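Local coordinates for extracellular solute-binding protein family 1 (Arthrobacter chlorophenolicus, PDB 4R2F), which probably captures oligosaccharides outside the cell for an ABC-type sugar importer, and is seen here with the disaccharide laminaribiose bound, at residues F165-V170 with K187-V192. Sequence-based numbering, arbitrary orientation.
Sequences FEKAGV and KGVGAV
Val189 and Lys167 meet through torsions set on each side: Val189 turns CG1 anti to its carbonyl carbon (chi1 -59°), which places CG2 between the backbone N and the carbonyl carbon, where it meets the lysine side chain, while Lys167 sends CG out anti to the backbone N (chi1 -168°) and then bends at chi3 and chi4. The two side chains run alongside each other, pointing opposite ways, with Lys167 CD 3.7 Å from Val189 CG2, so the lysine touches by its methylene chain rather than by its ammonium group. The setting is a pair of Schellman motifs at the C-terminal ends of helices 162-168 and 176-188, on the surface of a periplasmic-binding-protein-type fold. Evidence for the first motif is the positive phi of Gly169 (70°), with Gly169 N bonded to Glu166 O and Val170 N reaching Phe165 O at 3.0 Å. In the second, Gly190 also has positive phi and its N lies 2.9 Å from Lys187 O, while Ala191 N returns to Leu186 O. Val189 is the residue just before that glycine, and its CB points toward the first helix end; the closest CA pair, Ala168 and Val189, is 6.0 Å apart. The interface is small, 139 Å² summed over both sides, and apolar in its side-chain contacts. Behind it, Phe165 and Ala168 both rest on Leu186, which continues the packing of the two helices inward. Past the second turn, Gly190 O accepts a hydrogen bond from Lys270 NZ and the backbone of Val192 pairs with Lys270 and Ala272, tying the chain after the helix to those residues. Both Val189 methyls lie against the last turn of helix 162-168: CG1 sits 4.0 Å from Ala168 CA, and CG2 packs 3.9 Å from Ala168 CB.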
loop_
_atom_site.group_PDB
_atom_site.type_symbol
_atom_site.label_atom_id
_atom_site.label_comp_id
_atom_site.label_asym_id
_atom_site.label_seq_id
_atom_site.Cartn_x
_atom_site.Cartn_y
_atom_site.Cartn_z
ATOM N N PHE A 165 14.138 13.654 -17.501
ATOM C CA PHE A 165 14.597 12.672 -18.472
ATOM C C PHE A 165 15.115 13.399 -19.708
ATOM O O PHE A 165 16.121 13.011 -20.275
ATOM C CB PHE A 165 13.489 11.674 -18.810
ATOM C CG PHE A 165 13.451 10.517 -17.862
ATOM C CD1 PHE A 165 12.968 10.685 -16.558
ATOM C CD2 PHE A 165 13.986 9.291 -18.229
ATOM C CE1 PHE A 165 12.982 9.628 -15.666
ATOM C CE2 PHE A 165 14.008 8.238 -17.334
ATOM C CZ PHE A 165 13.497 8.399 -16.061
ATOM N N GLU A 166 14.439 14.478 -20.087
ATOM C CA GLU A 166 14.882 15.330 -21.186
ATOM C C GLU A 166 16.241 15.968 -20.882
ATOM O O GLU A 166 17.137 15.935 -21.702
ATOM C CB GLU A 166 13.828 16.402 -21.422
ATOM C CG GLU A 166 14.211 17.527 -22.360
ATOM C CD GLU A 166 13.044 18.468 -22.572
ATOM O OE1 GLU A 166 12.380 18.842 -21.576
ATOM O OE2 GLU A 166 12.780 18.818 -23.737
ATOM N N LYS A 167 16.384 16.535 -19.691
ATOM C CA LYS A 167 17.635 17.105 -19.264
ATOM C C LYS A 167 18.792 16.116 -19.284
ATOM O O LYS A 167 19.899 16.465 -19.663
ATOM C CB LYS A 167 17.505 17.677 -17.853
ATOM C CG LYS A 167 18.681 18.558 -17.445
ATOM C CD LYS A 167 18.868 18.617 -15.932
ATOM C CE LYS A 167 17.842 19.515 -15.255
ATOM N NZ LYS A 167 18.243 20.947 -15.272
ATOM N N ALA A 168 18.552 14.888 -18.858
ATOM C CA ALA A 168 19.607 13.879 -18.799
ATOM C C ALA A 168 19.840 13.228 -20.155
ATOM O O ALA A 168 20.779 12.460 -20.313
ATOM C CB ALA A 168 19.252 12.794 -17.771
ATOM N N GLY A 169 18.948 13.482 -21.107
ATOM C CA GLY A 169 19.071 12.920 -22.431
ATOM C C GLY A 169 18.811 11.426 -22.455
ATOM O O GLY A 169 19.440 10.717 -23.210
ATOM N N VAL A 170 17.881 10.935 -21.635
ATOM C CA VAL A 170 17.614 9.488 -21.599
ATOM C C VAL A 170 16.132 9.164 -21.727
ATOM O O VAL A 170 15.264 10.027 -21.550
ATOM C CB VAL A 170 18.168 8.818 -20.320
ATOM C CG1 VAL A 170 19.682 8.916 -20.269
ATOM C CG2 VAL A 170 17.559 9.436 -19.074
ATOM N N LYS A 187 21.641 10.802 -12.317
ATOM C CA LYS A 187 22.538 11.217 -11.248
ATOM C C LYS A 187 23.523 12.274 -11.748
ATOM O O LYS A 187 23.798 13.252 -11.072
ATOM C CB LYS A 187 23.282 10.014 -10.699
ATOM C CG LYS A 187 24.287 10.322 -9.586
ATOM C CD LYS A 187 24.972 9.018 -9.193
ATOM C CE LYS A 187 26.481 9.124 -9.127
ATOM N NZ LYS A 187 26.854 9.975 -7.974
ATOM N N GLY A 188 24.021 12.075 -12.955
ATOM C CA GLY A 188 24.950 12.988 -13.586
ATOM C C GLY A 188 24.379 14.364 -13.839
ATOM O O GLY A 188 25.136 15.290 -13.950
ATOM N N VAL A 189 23.058 14.528 -13.920
ATOM C CA VAL A 189 22.503 15.893 -13.979
ATOM C C VAL A 189 21.892 16.328 -12.640
ATOM O O VAL A 189 21.091 17.253 -12.599
ATOM C CB VAL A 189 21.517 16.126 -15.151
ATOM C CG1 VAL A 189 22.212 15.847 -16.483
ATOM C CG2 VAL A 189 20.235 15.303 -15.010
ATOM N N GLY A 190 22.289 15.676 -11.552
ATOM C CA GLY A 190 21.856 16.075 -10.205
ATOM C C GLY A 190 20.486 15.587 -9.747
ATOM O O GLY A 190 19.943 16.074 -8.756
ATOM N N ALA A 191 19.923 14.611 -10.445
ATOM C CA ALA A 191 18.599 14.102 -10.088
ATOM C C ALA A 191 18.709 12.772 -9.339
ATOM O O ALA A 191 19.768 12.133 -9.312
ATOM C CB ALA A 191 17.756 13.929 -11.341
ATOM N N VAL A 192 17.610 12.362 -8.725
ATOM C CA VAL A 192 17.541 11.046 -8.107
ATOM C C VAL A 192 16.897 10.087 -9.072
ATOM O O VAL A 192 15.734 10.228 -9.443
ATOM C CB VAL A 192 16.792 11.080 -6.772
ATOM C CG1 VAL A 192 16.565 9.667 -6.245
ATOM C CG2 VAL A 192 17.595 11.902 -5.778
#